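Long-range contacts in polymeric immunoglobulin receptor (PDB 4NOB), which probably binds polymeric immunoglobulins at epithelial surfaces for transport into secretions, its extracellular part being released as secretory component: residues Ser21-Cys26 with Val80-Gln85; Lys39-Gln44 with Thr52-Asn57. One frame throughout, in Å; residues are numbered along the deposited sequence.

How the contacts relate
Both contacts belong to one immunoglobulin V-set domain, one in each of its two packed sheets. Contact 1 joins strands 22-27 and 78-83 of the three-stranded antiparallel sheet; contact 2 pairs strand 39-44 with 54-55 in the opposing sheet. Along the chain the order is 21-26, 39-44, 52-57, 80-85, so the whole of contact 2 falls between the two halves of contact 1. Their centres lie about 12 Å apart, and Trp41 bridges them: Ile24, Ile81 and Ile83 of contact 1 all pack on its indole, with Ile83 CD1 3.7 Å from Trp41 NE1. This packing, beside the Cys26-Cys96 disulfide, forms a central part of the hydrophobic core between the sheets.

Contact 1 (Ser21-Cys26 with Val80-Gln85). With EDO (1,2-ethanediol), chain F.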
loop_
_atom_site.group_PDB
_atom_site.type_symbol
_atom_site.label_atom_id
_atom_site.label_comp_id
_atom_site.label_asym_id
_atom_site.label_seq_id
_atom_site.Cartn_x
_atom_site.Cartn_y
_atom_site.Cartn_z
ATOM N N SER A 21 -11.440 -7.160 1.374
ATOM C CA SER A 21 -10.023 -7.083 1.604
ATOM C C SER A 21 -9.327 -6.966 0.275
ATOM O O SER A 21 -9.785 -7.503 -0.775
ATOM C CB SER A 21 -9.546 -8.347 2.269
ATOM O OG SER A 21 -10.110 -8.617 3.535
ATOM N N VAL A 22 -8.157 -6.319 0.314
ATOM C CA VAL A 22 -7.280 -6.291 -0.823
ATOM C C VAL A 22 -5.854 -6.694 -0.453
ATOM O O VAL A 22 -5.465 -6.656 0.707
ATOM C CB VAL A 22 -7.195 -4.967 -1.530
ATOM C CG1 VAL A 22 -8.511 -4.618 -2.198
ATOM C CG2 VAL A 22 -6.708 -3.911 -0.570
ATOM N N SER A 23 -5.105 -7.195 -1.459
ATOM C CA SER A 23 -3.726 -7.590 -1.290
ATOM C C SER A 23 -2.940 -7.008 -2.385
ATOM O O SER A 23 -3.101 -7.459 -3.570
ATOM C CB SER A 23 -3.607 -9.082 -1.312
ATOM O OG SER A 23 -2.345 -9.589 -1.024
ATOM N N ILE A 24 -2.169 -5.970 -2.073
ATOM C CA ILE A 24 -1.494 -5.131 -3.111
ATOM C C ILE A 24 -0.051 -5.488 -3.163
ATOM O O ILE A 24 0.647 -5.351 -2.173
ATOM C CB ILE A 24 -1.653 -3.690 -2.739
ATOM C CG1 ILE A 24 -3.165 -3.284 -2.899
ATOM C CG2 ILE A 24 -0.770 -2.745 -3.549
ATOM C CD1 ILE A 24 -3.535 -2.012 -2.251
ATOM N N THR A 25 0.440 -6.026 -4.288
ATOM C CA THR A 25 1.825 -6.421 -4.476
ATOM C C THR A 25 2.566 -5.332 -5.205
ATOM O O THR A 25 2.142 -4.817 -6.241
ATOM C CB THR A 25 1.998 -7.699 -5.325
ATOM O OG1 THR A 25 1.425 -8.780 -4.551
ATOM C CG2 THR A 25 3.420 -7.983 -5.640
ATOM N N CYS A 26 3.631 -4.876 -4.581
ATOM C CA CYS A 26 4.608 -3.922 -5.194
ATOM C C CYS A 26 5.911 -4.665 -5.424
ATOM O O CYS A 26 6.425 -5.369 -4.561
ATOM C CB CYS A 26 4.763 -2.684 -4.398
ATOM S SG CYS A 26 3.182 -1.675 -4.558
ATOM N N VAL A 80 4.005 -7.014 -0.015
ATOM C CA VAL A 80 2.543 -7.048 -0.115
ATOM C C VAL A 80 1.934 -6.208 1.012
ATOM O O VAL A 80 2.412 -6.300 2.155
ATOM C CB VAL A 80 2.021 -8.454 -0.130
ATOM C CG1 VAL A 80 0.541 -8.501 -0.284
ATOM C CG2 VAL A 80 2.674 -9.257 -1.201
ATOM N N ILE A 81 0.933 -5.414 0.644
ATOM C CA ILE A 81 0.147 -4.702 1.616
ATOM C C ILE A 81 -1.234 -5.287 1.618
ATOM O O ILE A 81 -1.941 -5.275 0.617
ATOM C CB ILE A 81 0.086 -3.196 1.241
ATOM C CG1 ILE A 81 1.464 -2.583 1.076
ATOM C CG2 ILE A 81 -0.684 -2.445 2.291
ATOM C CD1 ILE A 81 1.798 -2.170 -0.312
ATOM N N ASN A 82 -1.608 -5.839 2.754
ATOM C CA ASN A 82 -2.977 -6.403 2.950
ATOM C C ASN A 82 -3.794 -5.443 3.762
ATOM O O ASN A 82 -3.327 -4.976 4.811
ATOM C CB ASN A 82 -2.855 -7.744 3.658
ATOM C CG ASN A 82 -2.216 -8.843 2.809
ATOM O OD1 ASN A 82 -2.377 -8.855 1.634
ATOM N ND2 ASN A 82 -1.534 -9.729 3.447
ATOM N N ILE A 83 -4.966 -5.107 3.285
ATOM C CA ILE A 83 -5.885 -4.166 3.921
ATOM C C ILE A 83 -7.243 -4.778 3.941
ATOM O O ILE A 83 -7.755 -5.136 2.903
ATOM C CB ILE A 83 -5.940 -2.769 3.237
ATOM C CG1 ILE A 83 -4.507 -2.263 2.834
ATOM C CG2 ILE A 83 -6.617 -1.792 4.174
ATOM C CD1 ILE A 83 -4.612 -1.107 1.909
ATOM N N GLU A 84 -7.811 -4.887 5.117
ATOM C CA GLU A 84 -9.075 -5.570 5.343
ATOM C C GLU A 84 -10.143 -4.612 5.831
ATOM O O GLU A 84 -9.892 -3.497 6.211
ATOM C CB GLU A 84 -8.932 -6.765 6.293
ATOM C CG GLU A 84 -7.784 -7.623 5.823
ATOM C CD GLU A 84 -6.895 -8.209 6.830
ATOM O OE1 GLU A 84 -7.208 -8.030 8.064
ATOM O OE2 GLU A 84 -5.898 -8.903 6.318
ATOM N N GLN A 85 -11.383 -5.091 5.841
ATOM C CA GLN A 85 -12.512 -4.304 6.378
ATOM C C GLN A 85 -12.606 -2.952 5.716
ATOM O O GLN A 85 -12.756 -1.941 6.344
ATOM C CB GLN A 85 -12.427 -4.190 7.893
ATOM C CG GLN A 85 -12.468 -5.560 8.520
ATOM C CD GLN A 85 -12.355 -5.480 10.018
ATOM O OE1 GLN A 85 -13.196 -4.830 10.659
ATOM N NE2 GLN A 85 -11.262 -6.056 10.590
HETATM C C1 EDO F . -6.456 -6.525 -5.256
HETATM O O1 EDO F . -6.451 -7.376 -4.080
HETATM C C2 EDO F . -5.222 -5.646 -5.185
HETATM O O2 EDO F . -4.251 -5.726 -6.265
HETATM O O HOH W 1 -12.364 -7.679 4.823
HETATM O O HOH W 2 -5.850 -9.195 1.747
#
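Strands B and E of the immunoglobulin sandwich meet where Val22-Cys26 runs antiparallel to Val80-Ile83, 4.5 Å apart at the closest approach of their axes. Two hydrogen-bonded pairs carry the ladder. Val22 and Ile83 exchange N-H...O bonds in both directions, as do Ile24 and Ile81, where Ile24 N lies 2.8 Å from Ile81 O in a nearly linear bond (175° at the hydrogen).

On the outer surface Ser23 OG donates to Asn82 OD1 at 2.8 Å, approaching almost straight along the carbonyl bond (C=O...OG angle 163°). The hydroxyl reaches across because it stands anti to the backbone N of Ser23 (chi1 -174°), which also brings it within 3.2 Å of Val80 CG1. Were Asn82 an alanine, the carbonyl acceptor would be gone and the Ser23 hydroxyl would probably lose its partner across the strands. Farther along, Val80 CG2 rests 3.6 Å from Thr25 OG1.

The opposite face, bearing Val22, Ile24, Ile81 and Ile83, looks into the core of the V-set fold, where Val22 also packs on Val14 of strand 13-17. Val22 CG2 lies alongside Ile83 CB at 4.0 Å, whereas Ile24 CG2 meets Ile81 CD1 at an oblique crossing. Beyond Thr25 the ladder runs on, Cys26 bonding through its backbone to Phe79, while its sulfur forms the disulfide to Cys96 that ties the two sheets together. At the other end Ser21 OG packs on Glu84 CG at 3.4 Å, and a water joins that hydroxyl to Gln85 N.

Contact 2 (Lys39-Gln44 with Thr52-Asn57); sequences KYWCRQ and TLISSN. With EDO (1,2-ethanediol), chain E.
Four hydrogen bonds, and a weak fifth, link Lys39-Trp41 to Leu53-Ser56, all using backbone atoms but for one hydroxyl. Trp41 N donates to Ile54 O, while Trp41 O receives Leu53 N at 2.9 Å and, more weakly, Ile54 N at 3.3 Å. Two residues thus face one, a classic beta bulge in the pairing of strands C and C' of the V-set domain. At the far end Lys39 O accepts from Ser56 N, and Lys39 N donates to Ser56 OG at 2.9 Å along a straight line (179°). That hydroxyl sits between its own backbone N and carbonyl carbon (chi1 62°), facing Lys39.

Apolar contacts flank the bulge. Ile54 CG2 abuts Trp41 CB at 3.7 Å, Leu53 CB comes obliquely to Trp41 CD1 at 4.2 Å, and Leu53 CD1 touches Arg43 CB. The indole itself continues into the core, with NE1 bonded to Tyr64 OH and its ring nearly parallel to that of Tyr94.

Among charged groups, Arg43 NH1 reaches Asp89 O and an ethanediol molecule, and Lys39 NZ bonds to Thr37 O. Trp41 O gathers two N-H groups where regular pairing would offer one, so the extra residue is taken into the strand pairing with both amides still directed at that one carbonyl oxygen, Ile54 N only weakly.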
loop_
_atom_site.group_PDB
_atom_site.type_symbol
_atom_site.label_atom_id
_atom_site.label_comp_id
_atom_site.label_asym_id
_atom_site.label_seq_id
_atom_site.Cartn_x
_atom_site.Cartn_y
_atom_site.Cartn_z
ATOM N N LYS A 39 10.216 -0.470 3.650
ATOM C CA LYS A 39 9.084 -0.454 2.770
ATOM C C LYS A 39 7.964 0.284 3.427
ATOM O O LYS A 39 7.741 0.203 4.643
ATOM C CB LYS A 39 8.589 -1.878 2.518
ATOM C CG LYS A 39 9.615 -2.941 2.256
ATOM C CD LYS A 39 10.490 -2.750 1.078
ATOM C CE LYS A 39 11.496 -3.821 0.739
ATOM N NZ LYS A 39 12.378 -4.123 1.880
ATOM N N TYR A 40 7.132 0.952 2.609
ATOM C CA TYR A 40 5.988 1.711 3.170
ATOM C C TYR A 40 4.789 1.714 2.249
ATOM O O TYR A 40 4.899 1.540 1.041
ATOM C CB TYR A 40 6.399 3.160 3.531
ATOM C CG TYR A 40 6.820 3.989 2.375
ATOM C CD1 TYR A 40 5.893 4.619 1.535
ATOM C CD2 TYR A 40 8.151 4.131 2.006
ATOM C CE1 TYR A 40 6.302 5.342 0.440
ATOM C CE2 TYR A 40 8.519 4.842 0.901
ATOM C CZ TYR A 40 7.583 5.444 0.096
ATOM O OH TYR A 40 7.933 6.251 -0.997
ATOM N N TRP A 41 3.651 2.029 2.857
ATOM C CA TRP A 41 2.391 2.300 2.211
ATOM C C TRP A 41 1.932 3.613 2.855
ATOM O O TRP A 41 1.777 3.698 4.055
ATOM C CB TRP A 41 1.407 1.193 2.443
ATOM C CG TRP A 41 0.002 1.384 1.998
ATOM C CD1 TRP A 41 -1.074 1.569 2.825
ATOM C CD2 TRP A 41 -0.520 1.372 0.654
ATOM N NE1 TRP A 41 -2.238 1.695 2.105
ATOM C CE2 TRP A 41 -1.921 1.516 0.759
ATOM C CE3 TRP A 41 0.056 1.227 -0.610
ATOM C CZ2 TRP A 41 -2.768 1.501 -0.345
ATOM C CZ3 TRP A 41 -0.785 1.211 -1.691
ATOM C CH2 TRP A 41 -2.177 1.339 -1.542
ATOM N N CYS A 42 1.599 4.582 2.019
ATOM C CA CYS A 42 1.202 5.929 2.495
ATOM C C CYS A 42 0.024 6.453 1.653
ATOM O O CYS A 42 -0.183 6.054 0.519
ATOM C CB CYS A 42 2.390 6.883 2.454
ATOM S SG CYS A 42 3.085 7.230 0.829
ATOM N N ARG A 43 -0.745 7.368 2.268
ATOM C CA ARG A 43 -1.860 8.043 1.604
ATOM C C ARG A 43 -1.513 9.474 1.303
ATOM O O ARG A 43 -1.025 10.191 2.154
ATOM C CB ARG A 43 -3.091 8.042 2.558
ATOM C CG ARG A 43 -4.359 8.591 1.891
ATOM C CD ARG A 43 -5.675 8.321 2.714
ATOM N NE ARG A 43 -6.833 8.657 1.872
ATOM C CZ ARG A 43 -8.025 8.232 2.110
ATOM N NH1 ARG A 43 -8.295 7.464 3.118
ATOM N NH2 ARG A 43 -9.001 8.665 1.328
ATOM N N GLN A 44 -1.674 9.809 0.029
ATOM C CA GLN A 44 -1.464 11.185 -0.412
ATOM C C GLN A 44 -2.556 12.084 0.085
ATOM O O GLN A 44 -3.761 11.807 0.018
ATOM C CB GLN A 44 -1.499 11.200 -1.941
ATOM C CG GLN A 44 -0.469 10.362 -2.606
ATOM C CD GLN A 44 0.002 10.883 -3.939
ATOM O OE1 GLN A 44 0.752 11.864 -3.969
ATOM N NE2 GLN A 44 -0.408 10.226 -5.045
ATOM N N THR A 52 2.416 8.047 6.012
ATOM C CA THR A 52 2.615 6.612 6.249
ATOM C C THR A 52 1.520 6.029 7.020
ATOM O O THR A 52 1.163 6.513 8.123
ATOM C CB THR A 52 3.929 6.311 6.921
ATOM O OG1 THR A 52 4.975 6.897 6.160
ATOM C CG2 THR A 52 4.237 4.802 6.982
ATOM N N LEU A 53 0.943 4.935 6.505
ATOM C CA LEU A 53 -0.066 4.171 7.192
ATOM C C LEU A 53 0.458 2.817 7.695
ATOM O O LEU A 53 -0.017 2.333 8.729
ATOM C CB LEU A 53 -1.284 3.878 6.274
ATOM C CG LEU A 53 -1.999 5.169 5.849
ATOM C CD1 LEU A 53 -3.037 4.833 4.808
ATOM C CD2 LEU A 53 -2.600 5.920 7.044
ATOM N N ILE A 54 1.457 2.260 7.035
ATOM C CA ILE A 54 2.090 1.017 7.526
ATOM C C ILE A 54 3.475 0.957 6.985
ATOM O O ILE A 54 3.690 1.426 5.817
ATOM C CB ILE A 54 1.174 -0.233 7.196
ATOM C CG1 ILE A 54 1.769 -1.457 7.821
ATOM C CG2 ILE A 54 0.955 -0.370 5.719
ATOM C CD1 ILE A 54 0.775 -2.660 7.817
ATOM N N SER A 55 4.461 0.463 7.722
ATOM C CA SER A 55 5.757 0.312 7.190
ATOM C C SER A 55 6.421 -0.973 7.747
ATOM O O SER A 55 6.010 -1.490 8.827
ATOM C CB SER A 55 6.618 1.560 7.463
ATOM O OG SER A 55 7.053 1.459 8.852
ATOM N N SER A 56 7.465 -1.387 7.082
ATOM C CA SER A 56 8.223 -2.583 7.438
ATOM C C SER A 56 9.042 -2.390 8.733
ATOM O O SER A 56 9.593 -3.413 9.212
ATOM C CB SER A 56 9.129 -3.080 6.322
ATOM O OG SER A 56 10.111 -2.102 6.004
ATOM N N ASN A 57 9.170 -1.174 9.284
ATOM C CA ASN A 57 9.801 -1.023 10.600
ATOM C C ASN A 57 8.764 -1.405 11.650
ATOM O O ASN A 57 9.059 -1.334 12.859
ATOM C CB ASN A 57 10.228 0.410 10.793
ATOM C CG ASN A 57 11.299 0.882 9.805
ATOM O OD1 ASN A 57 11.217 2.006 9.229
ATOM N ND2 ASN A 57 12.303 0.047 9.595
HETATM C C1 EDO E . -7.654 5.124 6.287
HETATM O O1 EDO E . -8.694 5.541 5.377
HETATM C C2 EDO E . -6.366 5.454 5.658
HETATM O O2 EDO E . -6.227 6.870 5.499
HETATM O O HOH W 3 11.502 -4.863 4.581
#